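Local coordinates for Rbam17540 (Bacillus amyloliquefaciens, PDB 2YOY), which probably cleaves polysaccharides such as cellulose oxidatively as a copper-dependent lytic polysaccharide monooxygenase of the CBM33 type, at residues Val8-Met13 / Asp76-Gln81; Tyr30-Asp35 / Gln65-Leu70; Lys44-Ala49 / Leu157-Val162. All blocks are in the same frame, centred on the assembly; numbering follows the deposited sequence.

How the interactions relate
Interactions 1 and 2 adjoin one another, their centres 13 Å apart, and both tie the region of helices 10-21 and 23-30 to the chain between helix 59-62 and strand 81-83; R10, M13 and W78 of the first touch Y30, G69 and L70 of the second. Interaction 3 stands apart, about 20 Å from interaction 1 and 19 Å from interaction 2 between centres, where a loop packs on strand 154-162. It is the most buried, joining phenylalanine packing to a carboxylate that works through water and a lysine bonded to a strand carbonyl. Interactions 1 and 2 are partly buried: the first relies on an amide clasp and a cation-pi stack, the second on close glycine backbones and an Asx turn.

Interaction 1 (Val8-Met13 / Asp76-Gln81); sequences VSRAYM and DHWVKQ
Three groups engage the amide of Q81: its NE2 donates to V8 O at 2.8 Å with an N-H...O angle of 166° and also to D174 O, while its OE1 accepts from V8 N at 2.9 Å. Both V8 backbone groups thus face one side-chain amide, and V8 O lies near the amide plane. The second element is a flat stack. The R10 guanidinium rests on the W78 indole with planes at 4°, its CZ 3.5 Å from the five-membered ring centroid, and R10 CD makes a CH-pi contact 3.5 Å from the six-membered ring centroid. The bend at chi3 (-64°) after an extended start lays the guanidinium along the ring. R10 NH2 is salt-bridged to D174, and W78 NE1 donates to K72 O, so the two stacked donors have separate acceptors. With W78 reduced to an alanine, the R10 guanidinium would probably lose its flat support and K72 O that donor. Beside the amide clasp, M13 CE meets V79 CG1 at 4.0 Å. S9 N-caps helix 10-21 by accepting from Y12 N, so the helix starts at this contact, with strand 167-177 beside it and Y30 of helix 23-30 against M13, V79 and W78.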
ATOM      1  N   VAL A   8       5.637   6.134   4.858  1.00  8.03           N
ATOM      2  CA  VAL A   8       4.801   5.338   5.736  1.00  5.76           C
ATOM      3  C   VAL A   8       3.486   4.969   5.060  1.00  5.73           C
ATOM      4  O   VAL A   8       2.631   5.809   4.812  1.00  9.64           O
ATOM      5  CB  VAL A   8       4.517   6.132   7.041  1.00 10.51           C
ATOM      6  CG1 VAL A   8       3.704   5.298   7.994  1.00 10.60           C
ATOM      7  CG2 VAL A   8       5.842   6.599   7.655  1.00 12.31           C
ATOM      8  N   SER A   9       3.390   3.677   4.763  1.00  8.88           N
ATOM      9  CA  SER A   9       2.128   3.053   4.343  1.00  6.83           C
ATOM     10  C   SER A   9       1.008   3.276   5.329  1.00 13.32           C
ATOM     11  O   SER A   9       1.202   3.449   6.499  1.00  8.01           O
ATOM     12  CB  SER A   9       2.307   1.538   4.107  1.00  7.71           C
ATOM     13  OG  SER A   9       2.541   0.763   5.279  1.00 11.04           O
ATOM     14  N   ARG A  10      -0.209   3.250   4.843  1.00  6.76           N
ATOM     15  CA  ARG A  10      -1.318   3.393   5.719  1.00  6.24           C
ATOM     16  C   ARG A  10      -1.356   2.335   6.793  1.00  8.50           C
ATOM     17  O   ARG A  10      -1.712   2.655   7.939  1.00  7.22           O
ATOM     18  CB  ARG A  10      -2.647   3.436   4.867  1.00  5.02           C
ATOM     19  CG  ARG A  10      -3.897   3.684   5.669  1.00  6.93           C
ATOM     20  CD  ARG A  10      -5.146   3.448   4.793  1.00  5.46           C
ATOM     21  NE  ARG A  10      -5.244   4.391   3.687  1.00  8.49           N
ATOM     22  CZ  ARG A  10      -6.129   4.320   2.679  1.00  9.86           C
ATOM     23  NH1 ARG A  10      -7.055   3.353   2.629  1.00  9.11           N
ATOM     24  NH2 ARG A  10      -6.107   5.264   1.730  1.00 12.19           N
ATOM     25  N   ALA A  11      -1.003   1.085   6.454  1.00  8.41           N
ATOM     26  CA  ALA A  11      -0.972   0.023   7.397  1.00  9.17           C
ATOM     27  C   ALA A  11       0.056   0.271   8.521  1.00  7.77           C
ATOM     28  O   ALA A  11      -0.259   0.114   9.725  1.00  8.00           O
ATOM     29  CB  ALA A  11      -0.654  -1.286   6.703  1.00 15.72           C
ATOM     30  N   TYR A  12       1.247   0.705   8.128  1.00 10.38           N
ATOM     31  CA  TYR A  12       2.253   1.015   9.116  1.00  7.68           C
ATOM     32  C   TYR A  12       1.857   2.260   9.971  1.00  7.68           C
ATOM     33  O   TYR A  12       2.064   2.281  11.208  1.00 10.89           O
ATOM     34  CB  TYR A  12       3.542   1.167   8.380  1.00  7.21           C
ATOM     35  CG  TYR A  12       4.741   1.438   9.296  1.00 10.35           C
ATOM     36  CD1 TYR A  12       4.906   0.750  10.485  1.00 18.10           C
ATOM     37  CD2 TYR A  12       5.682   2.411   8.944  1.00 15.81           C
ATOM     38  CE1 TYR A  12       6.028   1.026  11.296  1.00 20.74           C
ATOM     39  CE2 TYR A  12       6.789   2.672   9.734  1.00 20.78           C
ATOM     40  CZ  TYR A  12       6.942   1.994  10.903  1.00 23.99           C
ATOM     41  OH  TYR A  12       8.039   2.288  11.673  1.00 26.29           O
ATOM     42  N   MET A  13       1.247   3.279   9.333  1.00  8.45           N
ATOM     43  CA  MET A  13       0.684   4.410  10.048  1.00  9.40           C
ATOM     44  C   MET A  13      -0.299   3.930  11.124  1.00  9.31           C
ATOM     45  O   MET A  13      -0.334   4.478  12.240  1.00 10.27           O
ATOM     46  CB  MET A  13      -0.024   5.396   9.115  1.00 11.27           C
ATOM     47  CG  MET A  13      -0.332   6.806   9.662  1.00 13.55           C
ATOM     48  SD  MET A  13       1.196   7.753   9.630  1.00 17.88           S
ATOM     49  CE  MET A  13       1.303   8.268   7.895  1.00 25.67           C
ATOM     50  N   ASP A  76     -10.808  13.099   4.286  1.00 11.10           N
ATOM     51  CA  ASP A  76     -10.251  13.493   5.571  1.00 14.53           C
ATOM     52  C   ASP A  76      -9.814  12.342   6.453  1.00 15.61           C
ATOM     53  O   ASP A  76      -9.158  12.591   7.461  1.00 16.72           O
ATOM     54  CB  ASP A  76     -11.267  14.375   6.335  1.00 19.16           C
ATOM     55  CG  ASP A  76     -11.462  15.753   5.680  1.00 28.73           C
ATOM     56  OD1 ASP A  76     -10.634  16.165   4.827  1.00 22.57           O
ATOM     57  OD2 ASP A  76     -12.457  16.425   5.999  1.00 33.37           O
ATOM     58  N   HIS A  77     -10.139  11.107   6.087  1.00 12.85           N
ATOM     59  CA  HIS A  77     -10.001   9.984   7.046  1.00  9.51           C
ATOM     60  C   HIS A  77      -8.548   9.724   7.391  1.00 13.65           C
ATOM     61  O   HIS A  77      -8.227   9.555   8.561  1.00 13.03           O
ATOM     62  CB  HIS A  77     -10.629   8.702   6.558  1.00  7.45           C
ATOM     63  CG  HIS A  77     -10.784   7.669   7.644  1.00 21.42           C
ATOM     64  ND1 HIS A  77     -11.866   7.640   8.492  1.00 35.42           N
ATOM     65  CD2 HIS A  77      -9.988   6.641   8.030  1.00 16.88           C
ATOM     66  CE1 HIS A  77     -11.736   6.645   9.348  1.00 27.85           C
ATOM     67  NE2 HIS A  77     -10.586   6.049   9.114  1.00 14.50           N
ATOM     68  N   TRP A  78      -7.678   9.674   6.384  1.00  6.81           N
ATOM     69  CA  TRP A  78      -6.319   9.187   6.620  1.00  5.41           C
ATOM     70  C   TRP A  78      -5.267  10.269   6.789  1.00  5.63           C
ATOM     71  O   TRP A  78      -5.367  11.348   6.225  1.00  9.36           O
ATOM     72  CB  TRP A  78      -5.906   8.230   5.477  1.00  6.84           C
ATOM     73  CG  TRP A  78      -6.961   7.149   5.248  1.00  9.19           C
ATOM     74  CD1 TRP A  78      -7.824   7.061   4.167  1.00  8.64           C
ATOM     75  CD2 TRP A  78      -7.252   6.027   6.065  1.00  4.98           C
ATOM     76  NE1 TRP A  78      -8.588   5.932   4.267  1.00  9.45           N
ATOM     77  CE2 TRP A  78      -8.308   5.312   5.444  1.00  6.90           C
ATOM     78  CE3 TRP A  78      -6.734   5.530   7.241  1.00 10.24           C
ATOM     79  CZ2 TRP A  78      -8.824   4.133   5.977  1.00  5.97           C
ATOM     80  CZ3 TRP A  78      -7.268   4.363   7.783  1.00 12.05           C
ATOM     81  CH2 TRP A  78      -8.287   3.669   7.143  1.00 16.60           C
ATOM     82  N   VAL A  79      -4.172   9.911   7.476  1.00  6.26           N
ATOM     83  CA  VAL A  79      -3.054  10.834   7.670  1.00  7.77           C
ATOM     84  C   VAL A  79      -2.219  10.927   6.406  1.00 11.35           C
ATOM     85  O   VAL A  79      -1.742   9.916   5.887  1.00 12.37           O
ATOM     86  CB  VAL A  79      -2.134  10.401   8.840  1.00 14.96           C
ATOM     87  CG1 VAL A  79      -0.962  11.358   8.974  1.00 23.65           C
ATOM     88  CG2 VAL A  79      -2.895  10.375  10.168  1.00 11.97           C
ATOM     89  N   LYS A  80      -2.046  12.134   5.881  1.00  9.23           N
ATOM     90  CA  LYS A  80      -1.249  12.335   4.670  1.00 10.02           C
ATOM     91  C   LYS A  80       0.203  12.719   5.032  1.00 10.22           C
ATOM     92  O   LYS A  80       0.468  13.437   6.006  1.00 13.30           O
ATOM     93  CB  LYS A  80      -1.830  13.443   3.839  1.00 13.37           C
ATOM     94  CG  LYS A  80      -3.147  13.042   3.163  1.00 14.62           C
ATOM     95  CD  LYS A  80      -4.315  13.719   3.793  1.00 31.49           C
ATOM     96  CE  LYS A  80      -5.611  13.189   3.228  1.00 23.01           C
ATOM     97  NZ  LYS A  80      -6.571  13.105   4.353  1.00 11.15           N
ATOM     98  N   GLN A  81       1.135  12.288   4.238  1.00 15.08           N
ATOM     99  CA  GLN A  81       2.492  12.788   4.437  1.00 17.90           C
ATOM    100  C   GLN A  81       2.908  13.491   3.156  1.00 13.38           C
ATOM    101  O   GLN A  81       2.545  13.098   2.057  1.00 10.07           O
ATOM    102  CB  GLN A  81       3.444  11.670   4.725  1.00 14.33           C
ATOM    103  CG  GLN A  81       3.475  10.637   3.624  1.00 20.23           C
ATOM    104  CD  GLN A  81       3.653   9.261   4.186  1.00 21.59           C
ATOM    105  OE1 GLN A  81       4.766   8.880   4.624  1.00 16.51           O
ATOM    106  NE2 GLN A  81       2.586   8.509   4.193  1.00 16.19           N
TER

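Interaction 2 (Tyr30-Asp35 / Gln65-Leu70); sequences YGSVID and QIDFGL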
ATOM      1  N   TYR A  30      -8.414   2.445  11.964  1.00  9.53           N
ATOM      2  CA  TYR A  30      -7.744   1.609  10.974  1.00  6.07           C
ATOM      3  C   TYR A  30      -8.266   0.164  10.892  1.00  9.88           C
ATOM      4  O   TYR A  30      -8.001  -0.535   9.894  1.00 10.10           O
ATOM      5  CB  TYR A  30      -6.227   1.488  11.313  1.00 11.24           C
ATOM      6  CG  TYR A  30      -5.434   2.760  11.189  1.00 11.00           C
ATOM      7  CD1 TYR A  30      -5.321   3.659  12.259  1.00  9.04           C
ATOM      8  CD2 TYR A  30      -4.787   3.082   9.980  1.00  9.08           C
ATOM      9  CE1 TYR A  30      -4.583   4.833  12.132  1.00 12.46           C
ATOM     10  CE2 TYR A  30      -4.059   4.245   9.833  1.00  7.56           C
ATOM     11  CZ  TYR A  30      -3.976   5.131  10.903  1.00  6.12           C
ATOM     12  OH  TYR A  30      -3.267   6.298  10.769  1.00 10.96           O
ATOM     13  N   GLY A  31      -8.946  -0.299  11.943  1.00 10.68           N
ATOM     14  CA  GLY A  31      -9.224  -1.716  12.140  1.00  6.08           C
ATOM     15  C   GLY A  31      -8.049  -2.527  12.629  1.00  8.16           C
ATOM     16  O   GLY A  31      -7.040  -1.970  13.056  1.00  9.14           O
ATOM     17  N   SER A  32      -8.173  -3.846  12.582  1.00 10.26           N
ATOM     18  CA  SER A  32      -7.226  -4.736  13.231  1.00 11.12           C
ATOM     19  C   SER A  32      -5.803  -4.805  12.658  1.00 15.72           C
ATOM     20  O   SER A  32      -4.897  -5.430  13.265  1.00 12.08           O
ATOM     21  CB  SER A  32      -7.811  -6.151  13.271  1.00 12.47           C
ATOM     22  OG  SER A  32      -8.056  -6.631  11.954  1.00 13.39           O
ATOM     23  N   VAL A  33      -5.584  -4.173  11.505  1.00 10.99           N
ATOM     24  CA  VAL A  33      -4.255  -4.093  10.953  1.00 10.16           C
ATOM     25  C   VAL A  33      -3.242  -3.442  11.879  1.00 14.29           C
ATOM     26  O   VAL A  33      -2.065  -3.659  11.691  1.00 11.71           O
ATOM     27  CB  VAL A  33      -4.270  -3.382   9.561  1.00 13.08           C
ATOM     28  CG1 VAL A  33      -4.545  -1.876   9.694  1.00 13.42           C
ATOM     29  CG2 VAL A  33      -2.971  -3.639   8.832  1.00 11.92           C
ATOM     30  N   ILE A  34      -3.684  -2.644  12.869  1.00 12.55           N
ATOM     31  CA  ILE A  34      -2.754  -1.982  13.738  1.00 12.76           C
ATOM     32  C   ILE A  34      -1.750  -2.947  14.417  1.00 10.04           C
ATOM     33  O   ILE A  34      -0.623  -2.535  14.758  1.00 11.89           O
ATOM     34  CB  ILE A  34      -3.471  -1.107  14.793  1.00  8.75           C
ATOM     35  CG1 ILE A  34      -4.252  -1.983  15.811  1.00  8.71           C
ATOM     36  CG2 ILE A  34      -4.283   0.005  14.129  1.00 12.26           C
ATOM     37  CD1 ILE A  34      -4.947  -1.193  16.895  1.00 12.23           C
ATOM     38  N   ASP A  35      -2.150  -4.215  14.575  1.00  9.80           N
ATOM     39  CA  ASP A  35      -1.342  -5.212  15.249  1.00 20.02           C
ATOM     40  C   ASP A  35      -0.451  -5.974  14.300  1.00 21.91           C
ATOM     41  O   ASP A  35       0.525  -6.586  14.759  1.00 13.38           O
ATOM     42  CB  ASP A  35      -2.246  -6.210  15.994  1.00 21.29           C
ATOM     43  CG  ASP A  35      -2.712  -5.689  17.332  1.00 56.85           C
ATOM     44  OD1 ASP A  35      -2.186  -4.670  17.806  1.00 38.32           O
ATOM     45  OD2 ASP A  35      -3.613  -6.312  17.921  1.00 24.30           O
ATOM     46  N   GLN A  65      -6.427 -12.311   7.645  1.00 14.52           N
ATOM     47  CA  GLN A  65      -5.534 -11.864   8.704  1.00 11.10           C
ATOM     48  C   GLN A  65      -5.897 -10.552   9.377  1.00 12.24           C
ATOM     49  O   GLN A  65      -5.455 -10.318  10.454  1.00 18.01           O
ATOM     50  CB  GLN A  65      -4.082 -11.795   8.194  1.00 14.60           C
ATOM     51  CG  GLN A  65      -3.578 -13.157   7.785  1.00 18.90           C
ATOM     52  CD  GLN A  65      -2.291 -13.098   7.014  1.00 20.13           C
ATOM     53  OE1 GLN A  65      -1.222 -13.447   7.532  1.00 14.08           O
ATOM     54  NE2 GLN A  65      -2.375 -12.648   5.779  1.00 20.61           N
ATOM     55  N   ILE A  66      -6.730  -9.728   8.725  1.00 11.30           N
ATOM     56  CA  ILE A  66      -7.112  -8.434   9.186  1.00  7.36           C
ATOM     57  C   ILE A  66      -8.580  -8.259   8.769  1.00 12.45           C
ATOM     58  O   ILE A  66      -9.177  -9.151   8.179  1.00 17.42           O
ATOM     59  CB  ILE A  66      -6.248  -7.260   8.584  1.00  9.54           C
ATOM     60  CG1 ILE A  66      -6.329  -7.251   7.060  1.00 15.15           C
ATOM     61  CG2 ILE A  66      -4.805  -7.372   9.006  1.00 16.04           C
ATOM     62  CD1 ILE A  66      -5.541  -6.134   6.371  1.00 13.78           C
ATOM     63  N   ASP A  67      -9.150  -7.133   9.140  1.00 13.10           N
ATOM     64  CA  ASP A  67     -10.571  -6.832   8.784  1.00 10.61           C
ATOM     65  C   ASP A  67     -10.590  -5.878   7.574  1.00 16.33           C
ATOM     66  O   ASP A  67      -9.595  -5.780   6.868  1.00 17.31           O
ATOM     67  CB  ASP A  67     -11.303  -6.254   9.994  1.00 16.81           C
ATOM     68  CG  ASP A  67     -10.633  -5.013  10.562  1.00 21.55           C
ATOM     69  OD1 ASP A  67      -9.890  -4.329   9.823  1.00 13.00           O
ATOM     70  OD2 ASP A  67     -10.829  -4.714  11.774  1.00 20.58           O
ATOM     71  N   PHE A  68     -11.706  -5.188   7.328  1.00 10.35           N
ATOM     72  CA  PHE A  68     -11.859  -4.332   6.169  1.00  7.78           C
ATOM     73  C   PHE A  68     -11.671  -2.847   6.506  1.00 12.64           C
ATOM     74  O   PHE A  68     -12.038  -1.990   5.691  1.00 10.82           O
ATOM     75  CB  PHE A  68     -13.245  -4.493   5.499  1.00 10.72           C
ATOM     76  CG  PHE A  68     -13.530  -5.878   4.975  1.00 17.79           C
ATOM     77  CD1 PHE A  68     -12.618  -6.538   4.198  1.00  9.62           C
ATOM     78  CD2 PHE A  68     -14.737  -6.508   5.277  1.00 46.58           C
ATOM     79  CE1 PHE A  68     -12.853  -7.831   3.747  1.00 17.63           C
ATOM     80  CE2 PHE A  68     -15.001  -7.786   4.820  1.00 44.22           C
ATOM     81  CZ  PHE A  68     -14.058  -8.449   4.052  1.00 29.78           C
ATOM     82  N   GLY A  69     -11.080  -2.533   7.670  1.00 12.05           N
ATOM     83  CA  GLY A  69     -10.911  -1.143   8.081  1.00 11.81           C
ATOM     84  C   GLY A  69     -10.166  -0.198   7.119  1.00  4.57           C
ATOM     85  O   GLY A  69     -10.509   0.962   7.040  1.00  9.92           O
ATOM     86  N   LEU A  70      -9.169  -0.729   6.437  1.00 10.32           N
ATOM     87  CA  LEU A  70      -8.384   0.044   5.509  1.00  5.81           C
ATOM     88  C   LEU A  70      -9.180   0.481   4.257  1.00  8.14           C
ATOM     89  O   LEU A  70      -8.777   1.419   3.568  1.00  9.79           O
ATOM     90  CB  LEU A  70      -7.132  -0.646   5.116  1.00 11.27           C
ATOM     91  CG  LEU A  70      -6.155  -0.837   6.273  1.00 10.37           C
ATOM     92  CD1 LEU A  70      -5.058  -1.746   5.754  1.00 15.02           C
ATOM     93  CD2 LEU A  70      -5.577   0.473   6.786  1.00 11.56           C
TER
HETATM   94  O   HOH W   1      -7.560  -3.234   9.492  1.00 12.38           O
HETATM   95  O   HOH W   2      -5.002  -8.569  12.448  1.00 29.17           O
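The two backbones come very close at a pair of glycines, G31 and G69, whose CA atoms lie 4.4 Å apart, and the CA atoms of S32 and I66 follow at 5.5 Å. Positive phi (76°) favours glycine at G31, where a CB would also collide with D67 OD1; at G69 one would strike Y30 O, which instead receives a CA-H...O contact from G69 CA at 3.5 Å. The D67 carboxylate bridges the segments. Its OD2 accepts from S32 N at 2.9 Å, with the donor 38° out of the carboxylate plane, and its OD1 accepts from G69 N at 3.0 Å, closing an Asx turn within 65-70. With chi1 at 56°, D67 CG sits between its own backbone N and carbonyl carbon, which brings the carboxylate back to S32. A weak return bond runs from D67 N to S32 OG. One water donates to both Y30 O and D67 OD1 and accepts from V33 N, and a second donates to S32 O and Q65 O, so the first ties the 30-35 backbone to the D67 carboxylate, while the second bridges the two backbones.

Beside these polar bonds the contact is apolar. V33 CG1 reaches L70 CD2 at 3.9 Å, the two side chains crossing at about a right angle, whereas V33 and I66 run side by side in the same direction, V33 CB lying 4.1 Å from I66 CG2. L70 CD2 also lies at the edge of the Y30 ring, near its plane. Y30 ends helix 23-30 and hydrogen-bonds E17 of helix 10-21; V33 packs on A11 of that same helix, so the 65-70 loop is fastened to the two-helix region.

Interaction 3 (Lys44-Ala49 / Leu157-Val162); sequences KGFPAA and LGVWDV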
ATOM      1  N   LYS A  44      -2.368 -12.436  -6.000  1.00 16.44           N
ATOM      2  CA  LYS A  44      -1.563 -11.676  -6.955  1.00 18.21           C
ATOM      3  C   LYS A  44      -2.257 -11.602  -8.299  1.00 16.65           C
ATOM      4  O   LYS A  44      -3.350 -12.160  -8.473  1.00 18.15           O
ATOM      5  CB  LYS A  44      -0.124 -12.183  -7.035  1.00 24.34           C
ATOM      6  CG  LYS A  44       0.139 -13.396  -7.878  1.00 27.65           C
ATOM      7  CD  LYS A  44       1.626 -13.741  -7.804  1.00 25.22           C
ATOM      8  CE  LYS A  44       1.876 -15.095  -8.423  1.00 30.49           C
ATOM      9  NZ  LYS A  44       3.283 -15.510  -8.170  1.00 23.87           N
ATOM     10  N   GLY A  45      -1.661 -10.879  -9.233  1.00 16.31           N
ATOM     11  CA  GLY A  45      -2.250 -10.703 -10.571  1.00 15.22           C
ATOM     12  C   GLY A  45      -2.902  -9.359 -10.810  1.00 15.66           C
ATOM     13  O   GLY A  45      -3.634  -9.147 -11.816  1.00 13.48           O
ATOM     14  N   PHE A  46      -2.643  -8.419  -9.906  1.00 15.08           N
ATOM     15  CA  PHE A  46      -3.132  -7.051 -10.056  1.00 16.21           C
ATOM     16  C   PHE A  46      -2.458  -6.362 -11.246  1.00 16.77           C
ATOM     17  O   PHE A  46      -1.233  -6.434 -11.393  1.00 13.95           O
ATOM     18  CB  PHE A  46      -2.868  -6.272  -8.762  1.00 16.47           C
ATOM     19  CG  PHE A  46      -3.492  -4.900  -8.728  1.00 13.70           C
ATOM     20  CD1 PHE A  46      -4.785  -4.734  -8.250  1.00 12.42           C
ATOM     21  CD2 PHE A  46      -2.785  -3.799  -9.155  1.00 12.04           C
ATOM     22  CE1 PHE A  46      -5.338  -3.497  -8.144  1.00 10.40           C
ATOM     23  CE2 PHE A  46      -3.350  -2.541  -9.114  1.00 15.69           C
ATOM     24  CZ  PHE A  46      -4.637  -2.394  -8.610  1.00 11.20           C
ATOM     25  N   PRO A  47      -3.220  -5.623 -12.061  1.00 11.92           N
ATOM     26  CA  PRO A  47      -4.615  -5.231 -11.923  1.00 13.45           C
ATOM     27  C   PRO A  47      -5.696  -6.114 -12.594  1.00 17.02           C
ATOM     28  O   PRO A  47      -6.875  -5.956 -12.279  1.00 18.84           O
ATOM     29  CB  PRO A  47      -4.636  -3.839 -12.567  1.00 22.85           C
ATOM     30  CG  PRO A  47      -3.577  -3.898 -13.614  1.00 19.71           C
ATOM     31  CD  PRO A  47      -2.498  -4.737 -12.997  1.00 18.80           C
ATOM     32  N   ALA A  48      -5.328  -7.011 -13.501  1.00 18.32           N
ATOM     33  CA  ALA A  48      -6.343  -7.864 -14.170  1.00 22.03           C
ATOM     34  C   ALA A  48      -7.026  -8.816 -13.175  1.00 21.41           C
ATOM     35  O   ALA A  48      -8.212  -9.125 -13.290  1.00 24.15           O
ATOM     36  CB  ALA A  48      -5.703  -8.661 -15.303  1.00 23.87           C
ATOM     37  N   ALA A  49      -6.278  -9.267 -12.178  1.00 14.81           N
ATOM     38  CA  ALA A  49      -6.854 -10.020 -11.069  1.00 17.20           C
ATOM     39  C   ALA A  49      -6.514  -9.344  -9.748  1.00 14.86           C
ATOM     40  O   ALA A  49      -6.283  -8.134  -9.707  1.00 16.37           O
ATOM     41  CB  ALA A  49      -6.366 -11.460 -11.116  1.00 23.48           C
ATOM     42  N   LEU A 157      -0.175   3.273  -4.442  1.00  8.79           N
ATOM     43  CA  LEU A 157      -0.224   1.840  -4.152  1.00  8.24           C
ATOM     44  C   LEU A 157       1.071   1.109  -4.521  1.00 12.66           C
ATOM     45  O   LEU A 157       1.482   1.067  -5.717  1.00 10.91           O
ATOM     46  CB  LEU A 157      -1.349   1.226  -4.937  1.00  8.15           C
ATOM     47  CG  LEU A 157      -1.565  -0.264  -4.878  1.00  6.43           C
ATOM     48  CD1 LEU A 157      -1.923  -0.724  -3.483  1.00 13.63           C
ATOM     49  CD2 LEU A 157      -2.664  -0.702  -5.876  1.00 10.66           C
ATOM     50  N   GLY A 158       1.722   0.502  -3.523  1.00  9.96           N
ATOM     51  CA  GLY A 158       2.715  -0.495  -3.800  1.00  6.42           C
ATOM     52  C   GLY A 158       2.293  -1.929  -3.669  1.00  4.56           C
ATOM     53  O   GLY A 158       1.657  -2.290  -2.686  1.00  8.74           O
ATOM     54  N   VAL A 159       2.654  -2.735  -4.667  1.00  9.78           N
ATOM     55  CA  VAL A 159       2.301  -4.137  -4.690  1.00 11.84           C
ATOM     56  C   VAL A 159       3.567  -5.027  -4.751  1.00  5.59           C
ATOM     57  O   VAL A 159       4.432  -4.828  -5.587  1.00  8.50           O
ATOM     58  CB  VAL A 159       1.352  -4.441  -5.850  1.00  6.50           C
ATOM     59  CG1 VAL A 159       0.841  -5.881  -5.746  1.00 10.16           C
ATOM     60  CG2 VAL A 159       0.140  -3.488  -5.883  1.00  7.63           C
ATOM     61  N   TRP A 160       3.634  -6.027  -3.878  1.00  8.63           N
ATOM     62  CA  TRP A 160       4.728  -6.942  -3.804  1.00 12.66           C
ATOM     63  C   TRP A 160       4.179  -8.333  -4.169  1.00 13.17           C
ATOM     64  O   TRP A 160       3.352  -8.881  -3.434  1.00 10.75           O
ATOM     65  CB  TRP A 160       5.300  -6.909  -2.394  1.00  8.26           C
ATOM     66  CG  TRP A 160       6.263  -8.041  -2.053  1.00 12.33           C
ATOM     67  CD1 TRP A 160       7.119  -8.654  -2.905  1.00 11.31           C
ATOM     68  CD2 TRP A 160       6.425  -8.688  -0.776  1.00  9.24           C
ATOM     69  NE1 TRP A 160       7.814  -9.620  -2.246  1.00 11.09           N
ATOM     70  CE2 TRP A 160       7.406  -9.670  -0.941  1.00  6.86           C
ATOM     71  CE3 TRP A 160       5.837  -8.517   0.484  1.00  8.30           C
ATOM     72  CZ2 TRP A 160       7.818 -10.510   0.109  1.00 10.37           C
ATOM     73  CZ3 TRP A 160       6.227  -9.340   1.527  1.00 13.97           C
ATOM     74  CH2 TRP A 160       7.240 -10.323   1.328  1.00 13.49           C
ATOM     75  N   ASP A 161       4.617  -8.869  -5.303  1.00  9.00           N
ATOM     76  CA  ASP A 161       4.215 -10.220  -5.742  1.00 11.17           C
ATOM     77  C   ASP A 161       5.194 -11.275  -5.253  1.00 13.06           C
ATOM     78  O   ASP A 161       6.396 -11.176  -5.522  1.00 11.04           O
ATOM     79  CB  ASP A 161       4.203 -10.302  -7.272  1.00 12.25           C
ATOM     80  CG  ASP A 161       3.010  -9.614  -7.905  1.00 13.86           C
ATOM     81  OD1 ASP A 161       2.246  -8.870  -7.211  1.00 12.49           O
ATOM     82  OD2 ASP A 161       2.876  -9.765  -9.166  1.00 17.58           O
ATOM     83  N   VAL A 162       4.667 -12.308  -4.605  1.00 11.66           N
ATOM     84  CA  VAL A 162       5.483 -13.455  -4.126  1.00 10.74           C
ATOM     85  C   VAL A 162       5.636 -14.449  -5.281  1.00 11.87           C
ATOM     86  O   VAL A 162       4.671 -14.777  -6.005  1.00 16.58           O
ATOM     87  CB  VAL A 162       4.821 -14.115  -2.888  1.00 11.51           C
ATOM     88  CG1 VAL A 162       5.619 -15.335  -2.425  1.00 15.46           C
ATOM     89  CG2 VAL A 162       4.681 -13.115  -1.763  1.00 12.84           C
TER
HETATM   90  O   HOH W   3       0.718  -9.581 -10.582  1.00 24.67           O
HETATM   91  O   HOH W   4      -0.432  -8.517  -7.769  1.00 10.20           O
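From CB outward, the K44 side chain runs past D161 to the end of the strand segment. K44 CB lies 4.1 Å from D161 OD1; CD and CE each pass 3.7 Å from V162 O; and NZ donates to that oxygen at 2.7 Å. The C=O...N angle of 160° places the ammonium almost in line with the carbonyl. Beyond CG the chain is fully extended, which gives it the length to span from D161 to the V162 carbonyl. T165 O is a second acceptor for NZ, so the charge is held by two backbone carbonyls, while D161 OD2 stays 5.8 Å away from K44 NZ, too far for a salt bridge.

D161 instead addresses the loop backbone through water. One water donates to D161 OD1 at 2.8 Å and accepts from F46 N, and another donates to OD2 at 2.6 Å and accepts weakly from G45 N. OD1 also accepts from H104 NE2 on the adjacent strand 100-108, which helps fix the carboxylate.

Further along, F46 turns its ring inward, CG anti to the backbone N (chi1 -172°). Its CZ touches L157 CD2 at 3.8 Å, and F46 CD2 is set more loosely against V159 CG2. Y106 meets the same ring edge-to-face, and P47, after a cis peptide bond, places its CB above one face, offset toward the rim.

This is a loop packed on one strand of the beta-sandwich core, the immunoglobulin-like scaffold of lytic polysaccharide monooxygenases. The C-terminal end of strand 154-162 approaches the copper site: the V162 side chain is about 6 Å from the copper ion and touches its ligand H98.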